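Local coordinates for protein MdcE (PDB 5VIP) that serves as the gamma subunit of a biotin-independent malonate decarboxylase, probably working with a partner subunit in the decarboxylation of the malonyl group carried on acyl carrier protein, at residues Q30-S35 / V241-C246; L61-D66 / W85-A90; P67-P72 / G80-W85; L107-D112 / D136-A141; V111-Q116 / L162-Q167. All coordinates share one frame; numbering follows the deposited sequence.

Contact 1 of 5, residues Q30-S35 / V241-C246; sequences QALAGS and VRVRTC
Val-243 is the first residue of 241-246 to meet the other helix: its CG1, the branch anti to the backbone N, lies 4.2 Å from CD2 of Leu-32, the two side chains crossing at about a right angle. A short branched residue suits this buried spot, because it must fit among Leu-32, Trp-28 of the same N-terminal helix and Leu-227 of strand 225-227. Arg-244 follows and does two jobs. Its aliphatic part runs past Leu-32 in the opposite direction, with CG 3.9 Å from Leu-32 CD2, and its straight chain from CG to NE then carries the guanidinium along the leucine to the backbone beyond. There NH2 donates to Leu-32 O over 3.2 Å, nearly straight at 163°. The oxygen lies in the guanidinium plane, whereas the donor stands above the plane of the carbonyl, 44° out of it. NH2 also comes close to Ala-31 O, but at a poor angle for a bond. The contact thus joins two helices distant in sequence, 24-33 and 237-254, on the face of the central sheet opposite helices 81-97 and 127-143. The arginine reaches the C-terminal end of helix 24-33, where the helix dipole would favour a positive charge; Gly-34, with phi 106°, is where that helix breaks off, and its N still bonds Gln-30 O. One residue further along 241-246, Thr-245 turns from the interface and bonds its own helix, OG1 donating to Val-241 O at 2.7 Å, across the carbonyl plane from Thr-245 N, which binds the same oxygen.

Contact 2 of 5, residues L61-D66 / W85-A90; sequences LAVVPD and WGLAAA
Leu-87 is the bump at the centre of this contact, and the hollow that takes it lies between Leu-61 and Val-63, two residues apart on one strand. Its two methyls divide the work: CD1 touches Val-63 CG2 at 3.9 Å, and CD2 touches Leu-61 CD2 at 4.0 Å. The fit is reciprocal. Leu-61 pushes its own CD2 into the groove between Leu-87 and Ala-90, one helical turn on, coming within 4.1 Å of Ala-90 CB. Alanine is small enough there for the leucine to come close to the helix, while the beta-branched Val-63 turns CG2, the branch anti to its carbonyl carbon (chi1 179°), toward Leu-87, the two side chains crossing at about a right angle. Nothing polar takes part, as befits a wholly buried interface. Short segments of strand and helix run antiparallel, their axes 10.3 Å apart, as expected where a strand is followed by the helix of a beta-alpha-beta crossover that leads from strand 56-63 to its parallel neighbour 106-113. Tyr-138 of helix 127-143 touches both Leu-61 and Leu-87, Val-48 of strand 46-53 meets Ala-90, and the other face of helix 81-97, with Ala-88 and Ala-89, packs on a neighbouring protein chain.

Contact 3 of 5, residues P67-P72 / G80-W85; sequences PDNPFP and GLLEGW
Phe-71 and the two leucines Leu-81 and Leu-82 form the tight side of this contact. Leu-81 CD1 sits over one ring face, 3.9 Å from its centroid and displaced toward the rim, a CH-pi contact, while Leu-82 CD1 comes to the ring edge, 3.9 Å from Phe-71 CD2. The broad flat ring is thus gripped on two sides by consecutive residues of a first helical turn, and a neighbouring protein chain packs against all three side chains. Leu-82, partly exposed, also brushes Pro-70 CG with its CD1 at 3.8 Å; the exposed proline marks the solvent side. Beside the apolar patch runs a buried polar seam at the start of helix 81-97. Asn-69 closes an Asx turn, its OD1 accepting from Phe-71 N, and its ND2 gives a hydrogen bond of 2.8 Å to Glu-83 OE2, which is also hydrogen-bonded to Ser-45 OG. Amide and carboxylate planes are 62° apart; OE2 lies close to the amide plane, but ND2 meets it from above the carboxylate plane, 39° out of it. Glu-83, bent at chi2, turns OE1 back to Gly-80 N (2.8 Å), the half of a capping box available when the N-cap is glycine. A water bound by Glu-83 OE1 at 2.7 Å accepts from Leu-82 N and reaches Asn-69 OD1 weakly.

Contact 4 of 5, residues L107-D112 / D136-A141; sequences LLAIVD and DAYARA
A beta-alpha-beta crossover from strand 106-113 through helix 127-143 to strand 148-152 is packed here by Leu-107 and Ala-109 of the strand against Tyr-138 and Ala-141 of the helix. The closest approach is between Leu-107 CD1 and Ala-141 CB, 3.6 Å. The long leucine chain, with CG anti to the carbonyl carbon (chi1 -56°), spans the gap to the helix, and the small alanine lets the leucine methyl come near the helix backbone. Leu-107 CD1 also approaches Tyr-138 CD1 obliquely at 4.5 Å, a looser touch. Two residues along, on the same face of the strand, Ala-109 has the shortest of side chains, and Tyr-138 makes up the distance: its OH lies 3.9 Å from Ala-109 CB. The strand sits inside the six-stranded mixed sheet, between 56-63 and 148-152, and the helix covers it with axes 11.3 Å apart at a crossing angle of -142°. Tyrosine suits this layer because its ring fills the gap between sheet and helix while its hydroxyl bonds ND1 of His-164 at the far end, so a buried polar atom is satisfied. On the other side of the helix, Arg-140 NE and Asp-136 OD2 form a salt bridge of 2.8 Å, one turn apart; the oxygen is approached from above the carboxylate plane. Arg-140 reaches Asp-92 of helix 81-97 as well, and both residues of the pair also pack against a neighbouring protein chain.

Contact 5 of 5, residues V111-Q116 / L162-Q167; sequences VDVPSQ and LAHGYQ
Val-111 and His-164 face each other with the valine prongs set against the histidine backbone and ring. CG2 of Val-111 lies 3.5 Å from His-164 O and 4.1 Å from His-164 CD2, and CG1 reaches the same carbonyl oxygen at 3.8 Å, so both methyls come to it from the same side. The ring comes neither flat nor edge-on to the valines: Val-111 CG2 and Val-113 CG1 both approach it obliquely, Val-113 more distantly, at 4.4 Å from CD2. His-164 reaches the strand because its CG stands anti to the backbone N (chi1 180°), which swings the ring out from the end of helix 158-163 toward strand 106-113. Next in the chain, Gly-165 brings its CA within 4.0 Å of Val-111 CG2; its phi of 128° and the valine directly in front of it leave glycine as the natural occupant. The beta-branched valines suit a strand and put methyls against the His-164 carbonyl and ring. The segments share no hydrogen bond with each other. The histidine takes its polar partners from just beside them: NE2 bonds Ile-110 O on the same strand, so that nitrogen must be the donor, since a carbonyl can only accept, and ND1 is hydrogen-bonded to Tyr-138 OH of helix 127-143. With the two valines meeting CD2 from different directions and hydrogen bonds at both nitrogens, the ring's rotation is probably well fixed in the buried interior.

Overall arrangement
Contacts 2, 4 and 5 make up the buried centre of the fold, and all three bear on the neighbouring parallel strands 56-63 and 106-113. Contacts 2 and 4 are apolar strand-on-helix packing; contact 5 shares Val-111 and Asp-112 with contact 4 and adds a histidine that is hydrogen-bonded to residues of contact 4 and packs on residues of contact 2. Contact 3, sharing helix 81-97 with contact 2, is mostly buried though about 17 Å from the chain's centre; its hydrogen bonds and water satisfy polar groups at the helix start, beside a neighbouring protein chain. Contact 1 is peripheral, on the sheet's other face: leucine packing and one arginine-carbonyl bond join helices far apart in sequence, and Leu-32 still reaches Ile-110 of contact 4.

Contact 1 of 5, residues Q30-S35 / V241-C246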
# COMPACT_ATOMS: atom_id res chain seq x y z
N GLN A 30 -22.06 -13.15 -1.42
CA GLN A 30 -23.05 -14.16 -1.78
C GLN A 30 -24.20 -13.50 -2.54
O GLN A 30 -24.61 -13.99 -3.60
CB GLN A 30 -23.58 -14.88 -0.54
CG GLN A 30 -24.38 -16.13 -0.86
CD GLN A 30 -25.32 -16.53 0.26
OE1 GLN A 30 -25.74 -15.70 1.07
NE2 GLN A 30 -25.64 -17.82 0.32
N ALA A 31 -24.70 -12.38 -2.00
CA ALA A 31 -25.80 -11.65 -2.62
C ALA A 31 -25.47 -11.17 -4.03
O ALA A 31 -26.30 -11.26 -4.93
CB ALA A 31 -26.18 -10.47 -1.75
N LEU A 32 -24.26 -10.68 -4.22
CA LEU A 32 -23.90 -10.08 -5.50
C LEU A 32 -23.39 -11.11 -6.52
O LEU A 32 -23.65 -10.98 -7.71
CB LEU A 32 -22.84 -8.99 -5.30
CG LEU A 32 -23.31 -7.68 -4.66
CD1 LEU A 32 -22.13 -6.95 -3.98
CD2 LEU A 32 -23.95 -6.78 -5.71
N ALA A 33 -22.66 -12.12 -6.06
CA ALA A 33 -22.02 -13.05 -6.98
C ALA A 33 -22.87 -14.29 -7.22
O ALA A 33 -22.84 -14.85 -8.30
CB ALA A 33 -20.64 -13.45 -6.45
N GLY A 34 -23.61 -14.70 -6.20
CA GLY A 34 -24.55 -15.80 -6.34
C GLY A 34 -24.09 -17.09 -5.69
O GLY A 34 -24.86 -18.05 -5.61
N SER A 35 -22.84 -17.12 -5.24
CA SER A 35 -22.28 -18.31 -4.60
C SER A 35 -21.70 -17.98 -3.22
O SER A 35 -21.52 -16.81 -2.89
CB SER A 35 -21.21 -18.94 -5.51
OG SER A 35 -20.13 -18.04 -5.75
N VAL A 241 -30.43 -4.21 -5.79
CA VAL A 241 -30.73 -3.44 -7.00
C VAL A 241 -30.03 -2.08 -7.00
O VAL A 241 -29.48 -1.66 -8.01
CB VAL A 241 -32.26 -3.24 -7.17
CG1 VAL A 241 -32.56 -2.24 -8.27
CG2 VAL A 241 -32.94 -4.57 -7.44
N ARG A 242 -30.07 -1.39 -5.86
CA ARG A 242 -29.43 -0.08 -5.77
C ARG A 242 -27.91 -0.22 -5.92
O ARG A 242 -27.28 0.58 -6.62
CB ARG A 242 -29.79 0.63 -4.46
CG ARG A 242 -31.25 1.13 -4.39
CD ARG A 242 -31.54 1.96 -3.13
NE ARG A 242 -31.82 1.11 -1.97
CZ ARG A 242 -33.03 0.70 -1.62
NH1 ARG A 242 -34.09 1.07 -2.33
NH2 ARG A 242 -33.20 -0.09 -0.56
N VAL A 243 -27.33 -1.22 -5.27
CA VAL A 243 -25.88 -1.40 -5.33
C VAL A 243 -25.43 -1.84 -6.72
O VAL A 243 -24.46 -1.31 -7.25
CB VAL A 243 -25.40 -2.41 -4.27
CG1 VAL A 243 -23.92 -2.78 -4.51
CG2 VAL A 243 -25.59 -1.83 -2.89
N ARG A 244 -26.15 -2.78 -7.33
CA ARG A 244 -25.82 -3.21 -8.69
C ARG A 244 -25.89 -2.04 -9.66
O ARG A 244 -25.04 -1.91 -10.55
CB ARG A 244 -26.74 -4.34 -9.15
CG ARG A 244 -26.26 -5.70 -8.71
CD ARG A 244 -27.24 -6.81 -9.03
NE ARG A 244 -26.69 -8.09 -8.60
CZ ARG A 244 -27.40 -9.20 -8.43
NH1 ARG A 244 -28.71 -9.18 -8.64
NH2 ARG A 244 -26.80 -10.32 -8.03
N THR A 245 -26.89 -1.19 -9.48
CA THR A 245 -27.06 -0.01 -10.33
C THR A 245 -25.86 0.92 -10.20
O THR A 245 -25.30 1.37 -11.20
CB THR A 245 -28.33 0.75 -9.96
OG1 THR A 245 -29.47 -0.08 -10.22
CG2 THR A 245 -28.45 2.02 -10.79
N CYS A 246 -25.48 1.19 -8.96
CA CYS A 246 -24.36 2.08 -8.68
C CYS A 246 -23.04 1.52 -9.22
O CYS A 246 -22.25 2.26 -9.83
CB CYS A 246 -24.27 2.33 -7.17
SG CYS A 246 -23.09 3.62 -6.69

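Contact 2 of 5, residues L61-D66 / W85-A90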
# COMPACT_ATOMS: atom_id res chain seq x y z
N LEU A 61 -14.25 -10.06 -5.73
CA LEU A 61 -13.23 -10.54 -4.80
C LEU A 61 -13.54 -10.04 -3.41
O LEU A 61 -13.77 -8.86 -3.22
CB LEU A 61 -11.82 -10.08 -5.20
CG LEU A 61 -11.31 -10.47 -6.58
CD1 LEU A 61 -11.40 -9.28 -7.51
CD2 LEU A 61 -9.88 -10.96 -6.47
N ALA A 62 -13.50 -10.95 -2.45
CA ALA A 62 -13.73 -10.59 -1.07
C ALA A 62 -12.81 -11.39 -0.17
O ALA A 62 -12.62 -12.60 -0.35
CB ALA A 62 -15.21 -10.84 -0.69
N VAL A 63 -12.24 -10.71 0.82
CA VAL A 63 -11.60 -11.40 1.92
C VAL A 63 -12.64 -11.64 3.00
O VAL A 63 -13.40 -10.73 3.34
CB VAL A 63 -10.44 -10.58 2.47
CG1 VAL A 63 -9.79 -11.31 3.65
CG2 VAL A 63 -9.42 -10.31 1.36
N VAL A 64 -12.70 -12.86 3.54
CA VAL A 64 -13.72 -13.20 4.54
C VAL A 64 -13.10 -14.03 5.66
O VAL A 64 -12.03 -14.62 5.47
CB VAL A 64 -14.89 -13.99 3.90
CG1 VAL A 64 -15.55 -13.17 2.78
CG2 VAL A 64 -14.38 -15.32 3.37
N PRO A 65 -13.75 -14.09 6.83
CA PRO A 65 -13.17 -14.85 7.93
C PRO A 65 -13.02 -16.32 7.61
O PRO A 65 -13.88 -16.91 6.94
CB PRO A 65 -14.17 -14.64 9.07
CG PRO A 65 -14.83 -13.36 8.75
CD PRO A 65 -14.95 -13.35 7.26
N ASP A 66 -11.92 -16.91 8.07
CA ASP A 66 -11.71 -18.35 7.99
C ASP A 66 -11.17 -18.85 9.32
O ASP A 66 -9.96 -18.76 9.60
CB ASP A 66 -10.74 -18.70 6.85
CG ASP A 66 -10.40 -20.19 6.81
OD1 ASP A 66 -11.18 -21.00 7.38
OD2 ASP A 66 -9.37 -20.55 6.22
N TRP A 85 -1.12 -13.07 -0.75
CA TRP A 85 -0.63 -13.74 -1.95
C TRP A 85 -1.79 -14.32 -2.75
O TRP A 85 -1.73 -14.35 -3.97
CB TRP A 85 0.38 -14.84 -1.60
CG TRP A 85 1.72 -14.32 -1.15
CD1 TRP A 85 2.34 -14.55 0.04
CD2 TRP A 85 2.62 -13.48 -1.91
NE1 TRP A 85 3.57 -13.92 0.07
CE2 TRP A 85 3.76 -13.26 -1.11
CE3 TRP A 85 2.57 -12.90 -3.18
CZ2 TRP A 85 4.84 -12.47 -1.54
CZ3 TRP A 85 3.65 -12.13 -3.61
CH2 TRP A 85 4.76 -11.91 -2.79
N GLY A 86 -2.85 -14.75 -2.06
CA GLY A 86 -4.03 -15.27 -2.73
C GLY A 86 -4.72 -14.25 -3.63
O GLY A 86 -5.14 -14.56 -4.75
N LEU A 87 -4.87 -13.03 -3.12
CA LEU A 87 -5.42 -11.93 -3.91
C LEU A 87 -4.56 -11.65 -5.14
O LEU A 87 -5.07 -11.47 -6.24
CB LEU A 87 -5.54 -10.66 -3.06
CG LEU A 87 -6.75 -10.60 -2.12
CD1 LEU A 87 -6.67 -9.38 -1.22
CD2 LEU A 87 -8.03 -10.60 -2.93
N ALA A 88 -3.25 -11.58 -4.93
CA ALA A 88 -2.31 -11.32 -6.00
C ALA A 88 -2.50 -12.35 -7.11
O ALA A 88 -2.58 -12.01 -8.30
CB ALA A 88 -0.86 -11.37 -5.47
N ALA A 89 -2.58 -13.62 -6.70
CA ALA A 89 -2.75 -14.72 -7.65
C ALA A 89 -4.08 -14.63 -8.40
O ALA A 89 -4.11 -14.80 -9.63
CB ALA A 89 -2.63 -16.06 -6.91
N ALA A 90 -5.17 -14.36 -7.68
CA ALA A 90 -6.50 -14.28 -8.30
C ALA A 90 -6.60 -13.08 -9.25
O ALA A 90 -7.21 -13.17 -10.31
CB ALA A 90 -7.59 -14.22 -7.24

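Contact 3 of 5, residues P67-P72 / G80-W85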
# COMPACT_ATOMS: atom_id res chain seq x y z
N PRO A 67 -12.06 -19.39 10.16
CA PRO A 67 -11.69 -19.91 11.48
C PRO A 67 -10.70 -21.07 11.40
O PRO A 67 -10.08 -21.38 12.42
CB PRO A 67 -13.04 -20.38 12.07
CG PRO A 67 -13.94 -20.54 10.89
CD PRO A 67 -13.51 -19.50 9.90
N ASP A 68 -10.55 -21.68 10.23
CA ASP A 68 -9.63 -22.80 10.03
C ASP A 68 -8.38 -22.39 9.27
O ASP A 68 -7.68 -23.24 8.70
CB ASP A 68 -10.33 -23.94 9.28
CG ASP A 68 -11.57 -24.44 10.00
OD1 ASP A 68 -11.58 -24.43 11.25
OD2 ASP A 68 -12.54 -24.83 9.31
N ASN A 69 -8.10 -21.09 9.25
CA ASN A 69 -6.91 -20.58 8.57
C ASN A 69 -5.65 -21.27 9.11
O ASN A 69 -5.47 -21.35 10.32
CB ASN A 69 -6.79 -19.06 8.75
CG ASN A 69 -5.91 -18.42 7.69
OD1 ASN A 69 -4.75 -18.80 7.52
ND2 ASN A 69 -6.47 -17.45 6.96
N PRO A 70 -4.81 -21.78 8.20
CA PRO A 70 -3.52 -22.39 8.57
C PRO A 70 -2.70 -21.46 9.48
O PRO A 70 -1.91 -21.95 10.28
CB PRO A 70 -2.83 -22.60 7.22
CG PRO A 70 -3.96 -22.77 6.26
CD PRO A 70 -5.07 -21.88 6.75
N PHE A 71 -2.91 -20.15 9.35
CA PHE A 71 -2.24 -19.18 10.21
C PHE A 71 -3.16 -18.69 11.32
O PHE A 71 -4.15 -18.00 11.06
CB PHE A 71 -1.72 -18.01 9.37
CG PHE A 71 -0.56 -18.39 8.50
CD1 PHE A 71 0.73 -18.37 9.02
CD2 PHE A 71 -0.75 -18.81 7.20
CE1 PHE A 71 1.81 -18.74 8.24
CE2 PHE A 71 0.34 -19.19 6.42
CZ PHE A 71 1.62 -19.15 6.94
N PRO A 72 -2.83 -19.04 12.57
CA PRO A 72 -3.70 -18.77 13.72
C PRO A 72 -4.01 -17.28 13.86
O PRO A 72 -5.11 -16.92 14.26
CB PRO A 72 -2.89 -19.27 14.92
CG PRO A 72 -1.88 -20.20 14.35
CD PRO A 72 -1.57 -19.70 12.97
N GLY A 80 -3.89 -11.71 5.97
CA GLY A 80 -2.60 -12.27 6.35
C GLY A 80 -1.84 -12.75 5.13
O GLY A 80 -2.06 -12.27 4.02
N LEU A 81 -0.93 -13.70 5.33
CA LEU A 81 -0.03 -14.16 4.28
C LEU A 81 -0.76 -14.80 3.10
O LEU A 81 -0.46 -14.51 1.94
CB LEU A 81 0.98 -15.15 4.86
CG LEU A 81 1.97 -14.53 5.83
CD1 LEU A 81 2.51 -15.57 6.79
CD2 LEU A 81 3.12 -13.88 5.05
N LEU A 82 -1.71 -15.67 3.40
CA LEU A 82 -2.40 -16.40 2.35
C LEU A 82 -3.35 -15.49 1.60
O LEU A 82 -3.57 -15.65 0.41
CB LEU A 82 -3.15 -17.60 2.92
CG LEU A 82 -2.23 -18.63 3.59
CD1 LEU A 82 -3.04 -19.74 4.24
CD2 LEU A 82 -1.25 -19.20 2.57
N GLU A 83 -3.90 -14.51 2.31
CA GLU A 83 -4.87 -13.61 1.73
C GLU A 83 -4.19 -12.63 0.78
O GLU A 83 -4.68 -12.39 -0.31
CB GLU A 83 -5.64 -12.85 2.82
CG GLU A 83 -6.51 -13.75 3.70
CD GLU A 83 -5.69 -14.70 4.56
OE1 GLU A 83 -4.70 -14.24 5.19
OE2 GLU A 83 -6.03 -15.91 4.61
N GLY A 84 -3.05 -12.09 1.22
CA GLY A 84 -2.24 -11.23 0.37
C GLY A 84 -1.79 -11.93 -0.89
O GLY A 84 -2.04 -11.45 -2.00
N TRP A 85 -1.12 -13.07 -0.75
CA TRP A 85 -0.63 -13.74 -1.95
C TRP A 85 -1.79 -14.32 -2.75
O TRP A 85 -1.73 -14.35 -3.97
CB TRP A 85 0.38 -14.84 -1.60
CG TRP A 85 1.72 -14.32 -1.15
CD1 TRP A 85 2.34 -14.55 0.04
CD2 TRP A 85 2.62 -13.48 -1.91
NE1 TRP A 85 3.57 -13.92 0.07
CE2 TRP A 85 3.76 -13.26 -1.11
CE3 TRP A 85 2.57 -12.90 -3.18
CZ2 TRP A 85 4.84 -12.47 -1.54
CZ3 TRP A 85 3.65 -12.13 -3.61
CH2 TRP A 85 4.76 -11.91 -2.79
O HOH W 1 -3.02 -16.12 6.27

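Contact 4 of 5, residues L107-D112 / D136-A141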
# COMPACT_ATOMS: atom_id res chain seq x y z
N LEU A 107 -12.84 -5.63 -11.91
CA LEU A 107 -12.50 -6.23 -10.63
C LEU A 107 -13.29 -5.49 -9.58
O LEU A 107 -13.10 -4.29 -9.38
CB LEU A 107 -10.99 -6.15 -10.36
CG LEU A 107 -10.12 -6.77 -11.46
CD1 LEU A 107 -8.64 -6.59 -11.17
CD2 LEU A 107 -10.46 -8.24 -11.68
N LEU A 108 -14.19 -6.21 -8.93
CA LEU A 108 -15.08 -5.63 -7.93
C LEU A 108 -14.66 -6.12 -6.56
O LEU A 108 -14.94 -7.26 -6.17
CB LEU A 108 -16.54 -6.01 -8.22
CG LEU A 108 -16.96 -5.73 -9.67
CD1 LEU A 108 -18.40 -6.18 -9.95
CD2 LEU A 108 -16.80 -4.25 -9.99
N ALA A 109 -13.95 -5.26 -5.83
CA ALA A 109 -13.47 -5.64 -4.51
C ALA A 109 -14.53 -5.32 -3.48
O ALA A 109 -14.90 -4.16 -3.28
CB ALA A 109 -12.16 -4.93 -4.18
N ILE A 110 -15.03 -6.36 -2.82
CA ILE A 110 -15.95 -6.18 -1.72
C ILE A 110 -15.13 -6.12 -0.45
O ILE A 110 -14.47 -7.09 -0.07
CB ILE A 110 -16.98 -7.31 -1.65
CG1 ILE A 110 -17.78 -7.36 -2.96
CG2 ILE A 110 -17.87 -7.13 -0.45
CD1 ILE A 110 -18.67 -8.59 -3.09
N VAL A 111 -15.18 -4.98 0.22
CA VAL A 111 -14.23 -4.71 1.29
C VAL A 111 -14.88 -4.75 2.67
O VAL A 111 -15.72 -3.93 3.00
CB VAL A 111 -13.55 -3.34 1.08
CG1 VAL A 111 -12.55 -3.07 2.20
CG2 VAL A 111 -12.85 -3.27 -0.29
N ASP A 112 -14.47 -5.73 3.47
CA ASP A 112 -14.83 -5.77 4.87
C ASP A 112 -13.72 -6.52 5.60
O ASP A 112 -13.80 -7.73 5.82
CB ASP A 112 -16.20 -6.45 5.10
CG ASP A 112 -16.53 -6.62 6.58
OD1 ASP A 112 -16.10 -5.77 7.41
OD2 ASP A 112 -17.22 -7.61 6.91
N ASP A 136 0.46 -4.70 -5.95
CA ASP A 136 1.07 -4.70 -7.27
C ASP A 136 0.13 -5.30 -8.32
O ASP A 136 -0.04 -4.74 -9.41
CB ASP A 136 2.40 -5.47 -7.23
CG ASP A 136 3.18 -5.34 -8.53
OD1 ASP A 136 3.68 -4.24 -8.83
OD2 ASP A 136 3.28 -6.35 -9.26
N ALA A 137 -0.52 -6.42 -8.00
CA ALA A 137 -1.43 -7.05 -8.95
C ALA A 137 -2.63 -6.14 -9.28
O ALA A 137 -2.98 -5.94 -10.45
CB ALA A 137 -1.91 -8.39 -8.42
N TYR A 138 -3.27 -5.60 -8.24
CA TYR A 138 -4.39 -4.69 -8.43
C TYR A 138 -4.01 -3.45 -9.26
O TYR A 138 -4.71 -3.07 -10.21
CB TYR A 138 -4.94 -4.23 -7.08
CG TYR A 138 -6.03 -5.10 -6.48
CD1 TYR A 138 -7.26 -5.26 -7.12
CD2 TYR A 138 -5.86 -5.69 -5.22
CE1 TYR A 138 -8.28 -6.01 -6.53
CE2 TYR A 138 -6.88 -6.43 -4.62
CZ TYR A 138 -8.09 -6.59 -5.29
OH TYR A 138 -9.13 -7.32 -4.72
N ALA A 139 -2.89 -2.84 -8.91
CA ALA A 139 -2.43 -1.65 -9.65
C ALA A 139 -2.11 -1.97 -11.12
O ALA A 139 -2.46 -1.21 -12.02
CB ALA A 139 -1.19 -1.04 -8.96
N ARG A 140 -1.43 -3.09 -11.36
CA ARG A 140 -1.08 -3.47 -12.72
C ARG A 140 -2.35 -3.73 -13.53
O ARG A 140 -2.45 -3.33 -14.69
CB ARG A 140 -0.18 -4.72 -12.73
CG ARG A 140 1.28 -4.42 -12.42
CD ARG A 140 2.18 -5.62 -12.63
NE ARG A 140 1.93 -6.67 -11.64
CZ ARG A 140 1.39 -7.85 -11.93
NH1 ARG A 140 1.05 -8.13 -13.18
NH2 ARG A 140 1.19 -8.75 -10.97
N ALA A 141 -3.32 -4.38 -12.90
CA ALA A 141 -4.61 -4.61 -13.54
C ALA A 141 -5.28 -3.29 -13.91
O ALA A 141 -5.78 -3.14 -15.02
CB ALA A 141 -5.52 -5.44 -12.65

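Contact 5 of 5, residues V111-Q116 / L162-Q167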
# COMPACT_ATOMS: atom_id res chain seq x y z
N VAL A 111 -15.18 -4.98 0.22
CA VAL A 111 -14.23 -4.71 1.29
C VAL A 111 -14.88 -4.75 2.67
O VAL A 111 -15.72 -3.93 3.00
CB VAL A 111 -13.55 -3.34 1.08
CG1 VAL A 111 -12.55 -3.07 2.20
CG2 VAL A 111 -12.85 -3.27 -0.29
N ASP A 112 -14.47 -5.73 3.47
CA ASP A 112 -14.83 -5.77 4.87
C ASP A 112 -13.72 -6.52 5.60
O ASP A 112 -13.80 -7.73 5.82
CB ASP A 112 -16.20 -6.45 5.10
CG ASP A 112 -16.53 -6.62 6.58
OD1 ASP A 112 -16.10 -5.77 7.41
OD2 ASP A 112 -17.22 -7.61 6.91
N VAL A 113 -12.66 -5.78 5.94
CA VAL A 113 -11.46 -6.36 6.53
C VAL A 113 -11.07 -5.58 7.77
O VAL A 113 -10.92 -4.35 7.73
CB VAL A 113 -10.30 -6.38 5.51
CG1 VAL A 113 -10.53 -7.45 4.47
CG2 VAL A 113 -10.15 -5.01 4.85
N PRO A 114 -10.91 -6.29 8.89
CA PRO A 114 -10.68 -5.68 10.21
C PRO A 114 -9.29 -5.08 10.39
O PRO A 114 -9.15 -4.07 11.07
CB PRO A 114 -10.90 -6.85 11.16
CG PRO A 114 -10.58 -8.06 10.36
CD PRO A 114 -11.01 -7.75 8.96
N SER A 115 -8.29 -5.71 9.79
CA SER A 115 -6.89 -5.30 9.89
C SER A 115 -6.05 -6.29 9.11
O SER A 115 -6.56 -7.32 8.67
CB SER A 115 -6.42 -5.27 11.34
OG SER A 115 -6.45 -6.59 11.87
N GLN A 116 -4.77 -5.98 8.96
CA GLN A 116 -3.81 -7.00 8.57
C GLN A 116 -3.65 -7.98 9.72
O GLN A 116 -4.01 -7.67 10.86
CB GLN A 116 -2.46 -6.38 8.23
CG GLN A 116 -1.80 -5.67 9.42
CD GLN A 116 -1.97 -4.17 9.36
OE1 GLN A 116 -3.06 -3.66 9.06
NE2 GLN A 116 -0.90 -3.44 9.67
N LEU A 162 -5.24 -1.27 2.13
CA LEU A 162 -4.25 -0.95 1.08
C LEU A 162 -4.15 -2.12 0.09
O LEU A 162 -4.08 -1.92 -1.13
CB LEU A 162 -2.88 -0.65 1.70
CG LEU A 162 -2.78 0.68 2.44
CD1 LEU A 162 -1.44 0.82 3.17
CD2 LEU A 162 -2.98 1.85 1.48
N ALA A 163 -4.18 -3.34 0.62
CA ALA A 163 -4.02 -4.55 -0.19
C ALA A 163 -5.29 -4.91 -0.94
O ALA A 163 -5.24 -5.49 -2.03
CB ALA A 163 -3.58 -5.72 0.68
N HIS A 164 -6.44 -4.60 -0.35
CA HIS A 164 -7.71 -5.04 -0.89
C HIS A 164 -8.70 -3.88 -0.93
O HIS A 164 -9.43 -3.64 0.04
CB HIS A 164 -8.27 -6.19 -0.06
CG HIS A 164 -9.58 -6.71 -0.54
ND1 HIS A 164 -9.76 -7.21 -1.82
CD2 HIS A 164 -10.78 -6.83 0.08
CE1 HIS A 164 -11.02 -7.60 -1.96
NE2 HIS A 164 -11.65 -7.39 -0.82
N GLY A 165 -8.67 -3.13 -2.02
CA GLY A 165 -9.59 -2.05 -2.22
C GLY A 165 -8.98 -0.71 -2.58
O GLY A 165 -9.54 -0.00 -3.40
N TYR A 166 -7.85 -0.34 -1.99
CA TYR A 166 -7.45 1.06 -2.08
C TYR A 166 -6.79 1.41 -3.43
O TYR A 166 -6.51 2.57 -3.70
CB TYR A 166 -6.49 1.46 -0.97
CG TYR A 166 -6.87 2.75 -0.26
CD1 TYR A 166 -6.59 2.94 1.08
CD2 TYR A 166 -7.62 3.73 -0.92
CE1 TYR A 166 -6.95 4.12 1.74
CE2 TYR A 166 -8.00 4.90 -0.26
CZ TYR A 166 -7.66 5.08 1.06
OH TYR A 166 -8.04 6.24 1.72
N GLN A 167 -6.55 0.42 -4.29
CA GLN A 167 -6.05 0.73 -5.63
C GLN A 167 -7.17 0.98 -6.65
O GLN A 167 -6.91 1.11 -7.84
CB GLN A 167 -5.14 -0.39 -6.14
CG GLN A 167 -3.76 -0.39 -5.51
CD GLN A 167 -3.02 0.93 -5.72
OE1 GLN A 167 -2.88 1.40 -6.85
NE2 GLN A 167 -2.57 1.55 -4.63